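Local coordinates for protein hydrolase, haloacid dehalogenase-like family (Streptococcus pneumoniae, PDB 2FI1) that is a haloacid dehalogenase-like hydrolase of undetermined substrate, probably cleaving phosphoester or related bonds at a metal site at the C-terminal ends of its central strands, at residues 17-22 / 43-48; 81-86 / 116-121; 110-115 / 125-130. One frame throughout, in Å; residues are numbered along the deposited sequence.

Contact 1: residues 17-22 / 43-48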
ATOM      1  N   LEU A  17       4.038   0.433  -0.576  1.00  8.70           N
ATOM      2  CA  LEU A  17       4.631   0.170  -1.896  1.00  9.24           C
ATOM      3  C   LEU A  17       3.879   0.887  -3.012  1.00  9.16           C
ATOM      4  O   LEU A  17       4.487   1.422  -3.933  1.00  8.79           O
ATOM      5  CB  LEU A  17       4.652  -1.327  -2.172  1.00  9.73           C
ATOM      6  CG  LEU A  17       5.516  -2.152  -1.224  1.00 10.75           C
ATOM      7  CD1 LEU A  17       5.389  -3.592  -1.603  1.00 12.69           C
ATOM      8  CD2 LEU A  17       6.971  -1.711  -1.261  1.00 13.32           C
ATOM      9  N   LEU A  18       2.553   0.870  -2.917  1.00  8.83           N
ATOM     10  CA  LEU A  18       1.674   1.445  -3.939  1.00  8.45           C
ATOM     11  C   LEU A  18       1.160   2.799  -3.478  1.00  8.59           C
ATOM     12  O   LEU A  18       0.579   2.902  -2.397  1.00  8.75           O
ATOM     13  CB  LEU A  18       0.495   0.511  -4.182  1.00  9.00           C
ATOM     14  CG  LEU A  18      -0.516   0.950  -5.242  1.00  9.68           C
ATOM     15  CD1 LEU A  18       0.072   0.791  -6.630  1.00 10.74           C
ATOM     16  CD2 LEU A  18      -1.793   0.156  -5.076  1.00 10.42           C
ATOM     17  N   ASP A  19       1.386   3.829  -4.296  1.00  8.38           N
ATOM     18  CA  ASP A  19       0.862   5.165  -4.019  1.00  8.91           C
ATOM     19  C   ASP A  19      -0.568   5.240  -4.569  1.00  9.13           C
ATOM     20  O   ASP A  19      -0.844   5.905  -5.573  1.00  9.09           O
ATOM     21  CB  ASP A  19       1.779   6.217  -4.645  1.00  8.91           C
ATOM     22  CG  ASP A  19       1.509   7.627  -4.140  1.00 10.06           C
ATOM     23  OD1 ASP A  19       0.513   7.829  -3.417  1.00 10.38           O
ATOM     24  OD2 ASP A  19       2.313   8.522  -4.484  1.00 12.14           O
ATOM     25  N   ASN A  20      -1.484   4.542  -3.905  1.00  8.96           N
ATOM     26  CA  ASN A  20      -2.872   4.536  -4.350  1.00  9.02           C
ATOM     27  C   ASN A  20      -3.502   5.919  -4.246  1.00  9.16           C
ATOM     28  O   ASN A  20      -4.404   6.242  -5.024  1.00  8.91           O
ATOM     29  CB  ASN A  20      -3.709   3.519  -3.577  1.00  9.18           C
ATOM     30  CG  ASN A  20      -3.674   3.750  -2.094  1.00  9.88           C
ATOM     31  OD1 ASN A  20      -2.710   3.370  -1.424  1.00 11.48           O
ATOM     32  ND2 ASN A  20      -4.727   4.368  -1.552  1.00 10.90           N
ATOM     33  N   TYR A  21      -3.060   6.745  -3.305  1.00  8.77           N
ATOM     34  CA  TYR A  21      -3.663   8.073  -3.202  1.00  9.30           C
ATOM     35  C   TYR A  21      -3.287   8.949  -4.382  1.00  8.89           C
ATOM     36  O   TYR A  21      -4.022   9.878  -4.705  1.00  8.53           O
ATOM     37  CB  TYR A  21      -3.375   8.725  -1.842  1.00 10.39           C
ATOM     38  CG  TYR A  21      -4.093   7.999  -0.726  1.00 11.69           C
ATOM     39  CD1 TYR A  21      -5.484   7.964  -0.677  1.00 12.42           C
ATOM     40  CD2 TYR A  21      -3.390   7.329   0.262  1.00 13.42           C
ATOM     41  CE1 TYR A  21      -6.149   7.273   0.333  1.00 13.89           C
ATOM     42  CE2 TYR A  21      -4.048   6.642   1.277  1.00 14.41           C
ATOM     43  CZ  TYR A  21      -5.421   6.618   1.297  1.00 13.73           C
ATOM     44  OH  TYR A  21      -6.081   5.948   2.303  1.00 16.30           O
ATOM     45  N   GLU A  22      -2.181   8.654  -5.062  1.00  8.86           N
ATOM     46  CA  GLU A  22      -1.824   9.441  -6.250  1.00  9.05           C
ATOM     47  C   GLU A  22      -2.775   9.181  -7.415  1.00  9.44           C
ATOM     48  O   GLU A  22      -3.248  10.119  -8.062  1.00  9.55           O
ATOM     49  CB  GLU A  22      -0.374   9.179  -6.681  1.00  9.73           C
ATOM     50  CG  GLU A  22       0.099  10.016  -7.865  1.00 10.43           C
ATOM     51  CD  GLU A  22       0.029  11.503  -7.608  1.00 13.82           C
ATOM     52  OE1 GLU A  22       0.078  11.905  -6.430  1.00 12.66           O
ATOM     53  OE2 GLU A  22      -0.095  12.263  -8.596  1.00 17.64           O
ATOM     54  N   SER A  43      -4.092  19.186  -1.559  1.00  8.44           N
ATOM     55  CA  SER A  43      -5.301  19.240  -0.729  1.00  8.55           C
ATOM     56  C   SER A  43      -6.169  18.014  -0.932  1.00  8.54           C
ATOM     57  O   SER A  43      -6.678  17.443   0.033  1.00  8.46           O
ATOM     58  CB  SER A  43      -6.141  20.475  -1.035  1.00  8.74           C
ATOM     59  OG  SER A  43      -5.446  21.664  -0.689  1.00  9.30           O
ATOM     60  N   VAL A  44      -6.354  17.641  -2.192  1.00  8.30           N
ATOM     61  CA  VAL A  44      -7.181  16.490  -2.535  1.00  8.38           C
ATOM     62  C   VAL A  44      -6.545  15.198  -2.009  1.00  8.29           C
ATOM     63  O   VAL A  44      -7.233  14.348  -1.436  1.00  8.43           O
ATOM     64  CB  VAL A  44      -7.430  16.429  -4.051  1.00  8.51           C
ATOM     65  CG1 VAL A  44      -8.055  15.107  -4.465  1.00  8.94           C
ATOM     66  CG2 VAL A  44      -8.336  17.584  -4.478  1.00  9.80           C
ATOM     67  N   TYR A  45      -5.237  15.072  -2.167  1.00  8.29           N
ATOM     68  CA  TYR A  45      -4.503  13.899  -1.715  1.00  8.26           C
ATOM     69  C   TYR A  45      -4.667  13.728  -0.207  1.00  8.91           C
ATOM     70  O   TYR A  45      -4.982  12.639   0.289  1.00  8.75           O
ATOM     71  CB  TYR A  45      -3.033  14.078  -2.119  1.00  8.66           C
ATOM     72  CG  TYR A  45      -2.117  12.889  -1.972  1.00  8.48           C
ATOM     73  CD1 TYR A  45      -1.733  12.149  -3.078  1.00  8.89           C
ATOM     74  CD2 TYR A  45      -1.590  12.535  -0.744  1.00  9.83           C
ATOM     75  CE1 TYR A  45      -0.867  11.084  -2.956  1.00  9.18           C
ATOM     76  CE2 TYR A  45      -0.732  11.463  -0.614  1.00 10.13           C
ATOM     77  CZ  TYR A  45      -0.372  10.745  -1.725  1.00  9.49           C
ATOM     78  OH  TYR A  45       0.492   9.685  -1.564  1.00 11.29           O
ATOM     79  N   GLN A  46      -4.463  14.806   0.542  1.00  8.28           N
ATOM     80  CA  GLN A  46      -4.590  14.737   1.986  1.00  8.63           C
ATOM     81  C   GLN A  46      -6.015  14.416   2.400  1.00  8.57           C
ATOM     82  O   GLN A  46      -6.235  13.627   3.328  1.00  9.12           O
ATOM     83  CB  GLN A  46      -4.106  16.046   2.627  1.00  9.06           C
ATOM     84  CG  GLN A  46      -4.260  16.123   4.146  1.00 10.77           C
ATOM     85  CD  GLN A  46      -3.520  15.040   4.882  1.00 16.98           C
ATOM     86  OE1 GLN A  46      -2.489  14.539   4.413  1.00 17.31           O
ATOM     87  NE2 GLN A  46      -4.043  14.667   6.061  1.00 20.50           N
ATOM     88  N   ALA A  47      -6.988  15.017   1.727  1.00  8.22           N
ATOM     89  CA  ALA A  47      -8.389  14.745   2.044  1.00  8.49           C
ATOM     90  C   ALA A  47      -8.739  13.276   1.821  1.00  8.82           C
ATOM     91  O   ALA A  47      -9.428  12.670   2.650  1.00  9.37           O
ATOM     92  CB  ALA A  47      -9.304  15.626   1.245  1.00  8.57           C
ATOM     93  N   LEU A  48      -8.308  12.714   0.699  1.00  8.61           N
ATOM     94  CA  LEU A  48      -8.543  11.290   0.422  1.00  9.09           C
ATOM     95  C   LEU A  48      -7.874  10.393   1.456  1.00 10.22           C
ATOM     96  O   LEU A  48      -8.410   9.342   1.813  1.00 10.24           O
ATOM     97  CB  LEU A  48      -8.098  10.937  -0.996  1.00  8.93           C
ATOM     98  CG  LEU A  48      -9.006  11.512  -2.085  1.00  8.60           C
ATOM     99  CD1 LEU A  48      -8.333  11.386  -3.425  1.00  8.90           C
ATOM    100  CD2 LEU A  48     -10.362  10.797  -2.096  1.00  9.28           C
TER

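Contact 2: residues 81-86 / 116-121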
ATOM      1  N   PRO A  81      -1.068   1.636 -12.365  1.00 12.35           N
ATOM      2  CA  PRO A  81      -0.854   2.039 -10.974  1.00 11.76           C
ATOM      3  C   PRO A  81       0.522   2.667 -10.775  1.00 11.38           C
ATOM      4  O   PRO A  81       1.436   2.429 -11.568  1.00 11.68           O
ATOM      5  CB  PRO A  81      -0.987   0.728 -10.188  1.00 11.37           C
ATOM      6  CG  PRO A  81      -1.554  -0.284 -11.137  1.00 11.99           C
ATOM      7  CD  PRO A  81      -1.189   0.173 -12.506  1.00 12.70           C
ATOM      8  N   ILE A  82       0.657   3.467  -9.728  1.00 10.63           N
ATOM      9  CA  ILE A  82       1.871   4.216  -9.453  1.00 10.70           C
ATOM     10  C   ILE A  82       2.463   3.752  -8.127  1.00 10.29           C
ATOM     11  O   ILE A  82       1.810   3.842  -7.093  1.00  9.92           O
ATOM     12  CB  ILE A  82       1.555   5.731  -9.407  1.00 10.43           C
ATOM     13  CG1 ILE A  82       1.007   6.181 -10.766  1.00 11.56           C
ATOM     14  CG2 ILE A  82       2.785   6.555  -9.047  1.00 10.79           C
ATOM     15  CD1 ILE A  82       0.461   7.583 -10.785  1.00 12.08           C
ATOM     16  N   LEU A  83       3.688   3.234  -8.162  1.00 10.18           N
ATOM     17  CA  LEU A  83       4.413   2.879  -6.938  1.00 10.24           C
ATOM     18  C   LEU A  83       4.969   4.134  -6.286  1.00 10.64           C
ATOM     19  O   LEU A  83       5.138   5.159  -6.955  1.00 11.60           O
ATOM     20  CB  LEU A  83       5.577   1.934  -7.257  1.00 10.06           C
ATOM     21  CG  LEU A  83       5.216   0.593  -7.884  1.00 10.96           C
ATOM     22  CD1 LEU A  83       6.504  -0.143  -8.239  1.00 11.56           C
ATOM     23  CD2 LEU A  83       4.343  -0.225  -6.941  1.00 11.16           C
ATOM     24  N   PHE A  84       5.293   4.065  -4.998  1.00 11.19           N
ATOM     25  CA  PHE A  84       6.095   5.134  -4.411  1.00 11.98           C
ATOM     26  C   PHE A  84       7.452   5.179  -5.097  1.00 12.68           C
ATOM     27  O   PHE A  84       7.965   4.148  -5.545  1.00 11.98           O
ATOM     28  CB  PHE A  84       6.223   4.965  -2.902  1.00 12.58           C
ATOM     29  CG  PHE A  84       5.016   5.444  -2.157  1.00 12.52           C
ATOM     30  CD1 PHE A  84       4.819   6.800  -1.955  1.00 14.67           C
ATOM     31  CD2 PHE A  84       4.043   4.566  -1.721  1.00 12.47           C
ATOM     32  CE1 PHE A  84       3.693   7.250  -1.297  1.00 14.89           C
ATOM     33  CE2 PHE A  84       2.924   5.017  -1.073  1.00 13.05           C
ATOM     34  CZ  PHE A  84       2.755   6.352  -0.852  1.00 13.57           C
ATOM     35  N   GLU A  85       8.027   6.373  -5.201  1.00 13.45           N
ATOM     36  CA  GLU A  85       9.296   6.546  -5.880  1.00 14.28           C
ATOM     37  C   GLU A  85      10.359   5.693  -5.208  1.00 12.99           C
ATOM     38  O   GLU A  85      10.496   5.742  -4.003  1.00 13.81           O
ATOM     39  CB  GLU A  85       9.735   8.015  -5.824  1.00 15.42           C
ATOM     40  CG  GLU A  85      10.960   8.327  -6.661  1.00 19.02           C
ATOM     41  CD  GLU A  85      10.724   8.099  -8.138  1.00 24.17           C
ATOM     42  OE1 GLU A  85       9.627   8.454  -8.625  1.00 28.79           O
ATOM     43  OE2 GLU A  85      11.627   7.565  -8.815  1.00 29.24           O
ATOM     44  N   GLY A  86      11.083   4.904  -5.996  1.00 12.06           N
ATOM     45  CA  GLY A  86      12.208   4.135  -5.475  1.00 11.05           C
ATOM     46  C   GLY A  86      11.876   2.743  -4.967  1.00 10.06           C
ATOM     47  O   GLY A  86      12.758   2.036  -4.510  1.00  9.71           O
ATOM     48  N   GLU A 116       1.448  -7.307 -10.921  1.00  9.59           N
ATOM     49  CA  GLU A 116       1.850  -7.550 -12.305  1.00 10.87           C
ATOM     50  C   GLU A 116       1.994  -6.241 -13.084  1.00 10.79           C
ATOM     51  O   GLU A 116       2.994  -6.015 -13.776  1.00 11.33           O
ATOM     52  CB  GLU A 116       0.831  -8.453 -13.008  1.00 11.79           C
ATOM     53  CG  GLU A 116       0.800  -9.883 -12.516  1.00 14.87           C
ATOM     54  CD  GLU A 116       2.096 -10.638 -12.741  1.00 17.64           C
ATOM     55  OE1 GLU A 116       2.864 -10.272 -13.658  1.00 20.17           O
ATOM     56  OE2 GLU A 116       2.333 -11.620 -12.005  1.00 21.80           O
ATOM     57  N   LYS A 117       1.000  -5.367 -12.982  1.00 10.81           N
ATOM     58  CA  LYS A 117       1.022  -4.115 -13.722  1.00 11.18           C
ATOM     59  C   LYS A 117       2.193  -3.227 -13.320  1.00 11.03           C
ATOM     60  O   LYS A 117       2.711  -2.475 -14.149  1.00 11.69           O
ATOM     61  CB  LYS A 117      -0.289  -3.351 -13.531  1.00 11.96           C
ATOM     62  CG  LYS A 117      -1.461  -3.941 -14.282  1.00 14.10           C
ATOM     63  CD  LYS A 117      -2.677  -3.041 -14.169  1.00 18.50           C
ATOM     64  CE  LYS A 117      -3.779  -3.677 -13.371  1.00 22.19           C
ATOM     65  NZ  LYS A 117      -4.442  -4.723 -14.198  1.00 25.27           N
ATOM     66  N   THR A 118       2.608  -3.303 -12.057  1.00  9.73           N
ATOM     67  CA  THR A 118       3.735  -2.511 -11.554  1.00  9.03           C
ATOM     68  C   THR A 118       5.070  -3.263 -11.592  1.00  9.28           C
ATOM     69  O   THR A 118       6.094  -2.736 -11.141  1.00  9.38           O
ATOM     70  CB  THR A 118       3.473  -2.023 -10.119  1.00  9.09           C
ATOM     71  OG1 THR A 118       3.261  -3.145  -9.265  1.00  8.19           O
ATOM     72  CG2 THR A 118       2.260  -1.108 -10.068  1.00  9.16           C
ATOM     73  N   SER A 119       5.053  -4.475 -12.135  1.00  8.65           N
ATOM     74  CA  SER A 119       6.264  -5.280 -12.329  1.00  8.82           C
ATOM     75  C   SER A 119       7.042  -5.517 -11.037  1.00  8.65           C
ATOM     76  O   SER A 119       8.276  -5.529 -11.043  1.00  8.72           O
ATOM     77  CB  SER A 119       7.161  -4.648 -13.401  1.00  9.67           C
ATOM     78  OG  SER A 119       6.444  -4.544 -14.618  1.00 10.46           O
ATOM     79  N   ILE A 120       6.337  -5.731  -9.934  1.00  8.52           N
ATOM     80  CA  ILE A 120       7.005  -6.173  -8.706  1.00  8.22           C
ATOM     81  C   ILE A 120       6.546  -7.549  -8.205  1.00  8.05           C
ATOM     82  O   ILE A 120       7.007  -8.010  -7.171  1.00  7.44           O
ATOM     83  CB  ILE A 120       6.929  -5.117  -7.580  1.00  8.27           C
ATOM     84  CG1 ILE A 120       5.478  -4.810  -7.194  1.00  9.12           C
ATOM     85  CG2 ILE A 120       7.678  -3.855  -8.003  1.00  8.79           C
ATOM     86  CD1 ILE A 120       5.353  -3.976  -5.929  1.00  9.32           C
ATOM     87  N   ALA A 121       5.697  -8.241  -8.964  1.00  8.20           N
ATOM     88  CA  ALA A 121       5.235  -9.569  -8.558  1.00  8.55           C
ATOM     89  C   ALA A 121       6.403 -10.523  -8.306  1.00  8.15           C
ATOM     90  O   ALA A 121       6.365 -11.355  -7.389  1.00  9.08           O
ATOM     91  CB  ALA A 121       4.297 -10.155  -9.604  1.00  8.57           C
TER
HETATM   92  O   HOH W   1       2.258   0.612 -13.439  1.00 32.50           O

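Contact 3: residues 110-115 / 125-130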
ATOM      1  N   GLN A 110      -7.409  -9.069  -6.756  1.00 17.16           N
ATOM      2  CA  GLN A 110      -6.981  -7.900  -7.572  1.00 17.73           C
ATOM      3  C   GLN A 110      -5.570  -7.419  -7.212  1.00 17.33           C
ATOM      4  O   GLN A 110      -4.846  -6.857  -8.044  1.00 17.14           O
ATOM      5  CB  GLN A 110      -7.940  -6.705  -7.434  1.00 17.96           C
ATOM      6  CG  GLN A 110      -7.696  -5.615  -8.498  1.00 20.36           C
ATOM      7  CD  GLN A 110      -8.283  -4.252  -8.159  1.00 20.63           C
ATOM      8  OE1 GLN A 110      -8.996  -4.088  -7.163  1.00 24.39           O
ATOM      9  NE2 GLN A 110      -7.978  -3.258  -8.996  1.00 22.72           N
ATOM     10  N   VAL A 111      -5.188  -7.616  -5.961  1.00 15.85           N
ATOM     11  CA  VAL A 111      -3.822  -7.349  -5.510  1.00 15.78           C
ATOM     12  C   VAL A 111      -2.840  -7.923  -6.510  1.00 15.11           C
ATOM     13  O   VAL A 111      -1.842  -7.293  -6.849  1.00 14.99           O
ATOM     14  CB  VAL A 111      -3.569  -7.963  -4.099  1.00 15.65           C
ATOM     15  CG1 VAL A 111      -2.068  -8.000  -3.757  1.00 16.56           C
ATOM     16  CG2 VAL A 111      -4.330  -7.174  -3.044  1.00 16.45           C
ATOM     17  N   LEU A 112      -3.120  -9.126  -6.990  1.00 13.77           N
ATOM     18  CA  LEU A 112      -2.164  -9.816  -7.822  1.00 13.43           C
ATOM     19  C   LEU A 112      -1.999  -9.083  -9.148  1.00 13.07           C
ATOM     20  O   LEU A 112      -0.885  -8.990  -9.664  1.00 12.64           O
ATOM     21  CB  LEU A 112      -2.568 -11.273  -8.014  1.00 13.37           C
ATOM     22  CG  LEU A 112      -2.838 -12.055  -6.718  1.00 14.94           C
ATOM     23  CD1 LEU A 112      -3.131 -13.513  -7.041  1.00 15.62           C
ATOM     24  CD2 LEU A 112      -1.702 -11.941  -5.725  1.00 16.79           C
ATOM     25  N   GLU A 113      -3.098  -8.552  -9.684  1.00 12.34           N
ATOM     26  CA  GLU A 113      -3.055  -7.756 -10.918  1.00 12.96           C
ATOM     27  C   GLU A 113      -2.221  -6.498 -10.759  1.00 11.36           C
ATOM     28  O   GLU A 113      -1.479  -6.113 -11.656  1.00 10.58           O
ATOM     29  CB  GLU A 113      -4.465  -7.330 -11.341  1.00 13.72           C
ATOM     30  CG  GLU A 113      -5.415  -8.472 -11.687  1.00 16.15           C
ATOM     31  CD  GLU A 113      -6.867  -8.021 -11.831  1.00 17.63           C
ATOM     32  OE1 GLU A 113      -7.128  -6.795 -11.910  1.00 23.48           O
ATOM     33  OE2 GLU A 113      -7.752  -8.900 -11.861  1.00 23.32           O
ATOM     34  N   ILE A 114      -2.356  -5.838  -9.620  1.00 10.08           N
ATOM     35  CA  ILE A 114      -1.583  -4.634  -9.349  1.00  9.94           C
ATOM     36  C   ILE A 114      -0.084  -4.939  -9.335  1.00  9.30           C
ATOM     37  O   ILE A 114       0.710  -4.178  -9.882  1.00  9.02           O
ATOM     38  CB  ILE A 114      -1.996  -3.990  -8.006  1.00 10.13           C
ATOM     39  CG1 ILE A 114      -3.460  -3.533  -8.074  1.00 12.58           C
ATOM     40  CG2 ILE A 114      -1.081  -2.822  -7.632  1.00 11.12           C
ATOM     41  CD1 ILE A 114      -3.737  -2.410  -9.043  1.00 14.70           C
ATOM     42  N   LEU A 115       0.302  -6.049  -8.718  1.00  8.90           N
ATOM     43  CA  LEU A 115       1.713  -6.442  -8.660  1.00  8.91           C
ATOM     44  C   LEU A 115       2.276  -6.757 -10.045  1.00  9.19           C
ATOM     45  O   LEU A 115       3.452  -6.503 -10.317  1.00  8.96           O
ATOM     46  CB  LEU A 115       1.882  -7.650  -7.743  1.00  8.82           C
ATOM     47  CG  LEU A 115       1.426  -7.466  -6.295  1.00  9.93           C
ATOM     48  CD1 LEU A 115       1.660  -8.736  -5.493  1.00 10.29           C
ATOM     49  CD2 LEU A 115       2.146  -6.292  -5.653  1.00 11.31           C
ATOM     50  N   THR A 125       7.910 -13.858  -2.263  1.00  8.24           N
ATOM     51  CA  THR A 125       7.897 -15.290  -1.995  1.00  9.11           C
ATOM     52  C   THR A 125       6.466 -15.780  -1.793  1.00  8.84           C
ATOM     53  O   THR A 125       6.089 -16.841  -2.298  1.00  9.86           O
ATOM     54  CB  THR A 125       8.785 -15.613  -0.793  1.00  9.03           C
ATOM     55  OG1 THR A 125      10.145 -15.281  -1.118  1.00 10.42           O
ATOM     56  CG2 THR A 125       8.688 -17.078  -0.406  1.00 10.11           C
ATOM     57  N   GLU A 126       5.660 -15.009  -1.068  1.00  8.62           N
ATOM     58  CA  GLU A 126       4.231 -15.282  -0.969  1.00  8.42           C
ATOM     59  C   GLU A 126       3.472 -13.979  -0.768  1.00  7.98           C
ATOM     60  O   GLU A 126       3.925 -13.080  -0.048  1.00  8.19           O
ATOM     61  CB  GLU A 126       3.902 -16.264   0.160  1.00  8.52           C
ATOM     62  CG  GLU A 126       2.413 -16.640   0.187  1.00  8.94           C
ATOM     63  CD  GLU A 126       2.051 -17.815   1.076  1.00  9.74           C
ATOM     64  OE1 GLU A 126       2.894 -18.691   1.341  1.00 10.29           O
ATOM     65  OE2 GLU A 126       0.885 -17.860   1.518  1.00 10.96           O
ATOM     66  N   VAL A 127       2.335 -13.891  -1.447  1.00  8.40           N
ATOM     67  CA  VAL A 127       1.378 -12.800  -1.305  1.00  8.18           C
ATOM     68  C   VAL A 127       0.136 -13.371  -0.628  1.00  8.59           C
ATOM     69  O   VAL A 127      -0.475 -14.319  -1.144  1.00  9.21           O
ATOM     70  CB  VAL A 127       1.000 -12.188  -2.662  1.00  8.12           C
ATOM     71  CG1 VAL A 127      -0.075 -11.124  -2.490  1.00  8.88           C
ATOM     72  CG2 VAL A 127       2.223 -11.612  -3.355  1.00  8.56           C
ATOM     73  N   VAL A 128      -0.214 -12.809   0.523  1.00  8.28           N
ATOM     74  CA  VAL A 128      -1.419 -13.186   1.265  1.00  9.20           C
ATOM     75  C   VAL A 128      -2.488 -12.157   0.920  1.00  9.10           C
ATOM     76  O   VAL A 128      -2.292 -10.964   1.146  1.00  9.61           O
ATOM     77  CB  VAL A 128      -1.155 -13.194   2.778  1.00  9.36           C
ATOM     78  CG1 VAL A 128      -2.462 -13.410   3.560  1.00 10.32           C
ATOM     79  CG2 VAL A 128      -0.090 -14.247   3.133  1.00 10.72           C
ATOM     80  N   THR A 129      -3.607 -12.621   0.354  1.00  9.35           N
ATOM     81  CA  THR A 129      -4.770 -11.775   0.102  1.00  9.82           C
ATOM     82  C   THR A 129      -5.924 -12.294   0.953  1.00 10.16           C
ATOM     83  O   THR A 129      -5.765 -13.266   1.680  1.00 10.15           O
ATOM     84  CB  THR A 129      -5.191 -11.815  -1.377  1.00  9.80           C
ATOM     85  OG1 THR A 129      -5.806 -13.073  -1.657  1.00 10.99           O
ATOM     86  CG2 THR A 129      -3.995 -11.622  -2.299  1.00 10.13           C
ATOM     87  N   SER A 130      -7.085 -11.654   0.842  1.00 10.20           N
ATOM     88  CA  SER A 130      -8.251 -12.095   1.618  1.00 10.29           C
ATOM     89  C   SER A 130      -8.616 -13.549   1.353  1.00 10.55           C
ATOM     90  O   SER A 130      -9.183 -14.213   2.224  1.00 10.19           O
ATOM     91  CB  SER A 130      -9.456 -11.219   1.338  1.00 10.64           C
ATOM     92  OG  SER A 130      -9.882 -11.343  -0.002  1.00 13.18           O
TER

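Contact 1: residues 17-22 / 43-48
Y45 reaches from helix 41-50 to the start of helix 20-34, where its hydroxyl donates a 2.6 Å hydrogen bond from OH to D19 OD1. The oxygen is met on its syn side, 26° out of the carboxylate plane, and the ring stands nearly upright to that plane. Over one face of the Y45 ring sits Y21 CB, 3.8 Å from the ring centroid, a CH-pi contact offset toward the rim. The phenol reaches this far because Y45 CG lies anti to its backbone N (chi1 -170°). Y21 CE1 comes 3.4 Å from L48 O and Y21 CD1 4.0 Å from L48 CB, while N20 ND2 sits over one face of the Y21 ring. E22 OE1 comes within 3.7 Å of Y45 CE1, but its hydrogen bond goes to H41, whose ring also meets that of Y45. D19 is itself held by its place as N-cap of helix 20-34: its OD1 also takes a weak bond from E22 N at 3.3 Å. A capping aspartate shared with a tyrosine thus links helices 20-34 and 41-50, in what is probably the helical cap of a HAD hydrolase, inserted after the first strand, close to where the chain leaves the Rossmann-like core.

Contact 2: residues 81-86 / 116-121
L83 and T118 form the close-packed part of this contact, with P81 and I120 at its two ends. L83 CD2 lies 3.8 Å from T118 CB and also comes near the T118 methyl, the two side chains meeting at a slant. That same methyl, T118 CG2, is 3.7 Å from P81 CB, so one small group fills the notch between proline ring and leucine. T118 is turned for this by chi1 of 59°, which leaves CG2 beside its own backbone N and lets OG1 bond back to the carbonyl of I114 in the preceding helical turn. The hydroxyl thus bonds to the helix while the methyl faces the loop. Further along, L83 and I120 lie alongside with their chains running oppositely, and L83 CD1 touches I120 CG2 at 3.9 Å.

The other side is looser, and a water bridges it. K117 lays CB against the proline ring, 3.8 Å from P81 CD, but its chain bends at the last two torsions and carries the ammonium away from the loop. No direct hydrogen bond joins the segments; the water instead donates to P81 O at 2.7 Å and, over a longer 3.2 Å, to K117 O.

S119, with positive phi, closes helix 110-117 in a Schellman motif, and the chain then turns so that I120 faces back to L83. The loop, which lies between helices 66-77 and 87-96, thus packs across the C-terminal end of helix 110-117, with P81 also resting on I114 and L18.

Contact 3: residues 110-115 / 125-130
Helix 110-117 is the crossover of a beta-alpha-beta unit that runs from strand 100-104 to strand 124-128, and this contact packs the helix onto the second of those strands, at an edge of the parallel sheet. The short axes pass 9.9 Å apart with their directions 136° from each other, as expected for a helix returning across a sheet. V127 is the residue the helix closes over, and its two methyls divide the work. V127 CG1 meets L112 CD2 at 3.7 Å and V111 CG1 at 3.9 Å, while V127 CG2 meets L115 CD1 tip to tip at 3.6 Å. The branches are split this way because CG1 stands anti to the backbone N (chi1 176°) and CG2 beside that N. L112 and V127 run past each other in opposite directions, the leucine bringing its CD2 in from the exposed flank of the helix.

Beyond the strand, T129 adds its methyl: T129 CG2 is 4.1 Å from V111 CB and equally far from L112 CD2. Its OG1 bonds to D109 and S131, and its methyl faces the apolar surface. V128 points away, to the other face of the sheet, where it touches Y145 and L146 of helix 141-149.

Aliphatic carbons, mostly methyls, make the contact between the segments, with no hydrogen bond across it, so this contact rests on apolar packing rather than directed polar bonds.

Contacts 2 and 3 share helix 110-117 and lie 12 Å apart between centres: I120 N and A121 N both probably donate to L115 O, at 3.0 and 3.1 Å, while P81 CG packs on I114 CD1. The 81-86 loop also joins contact 2 to contact 1, 15 Å away between centres, through probable backbone hydrogen bonds from D19 N to I82 O and from F84 N to L17 O. Contacts 1 and 3 lie on opposite sides of the chain's centre, about 21 Å apart between centres, yet L18 CD1 packs on I114 CG2 at 3.9 Å. The calcium ion bound by D12, G14 and D160, which probably marks the active site, is about 7 Å from the Y21 side chain, about 12 Å from that of L83 and about 11 Å from that of V111.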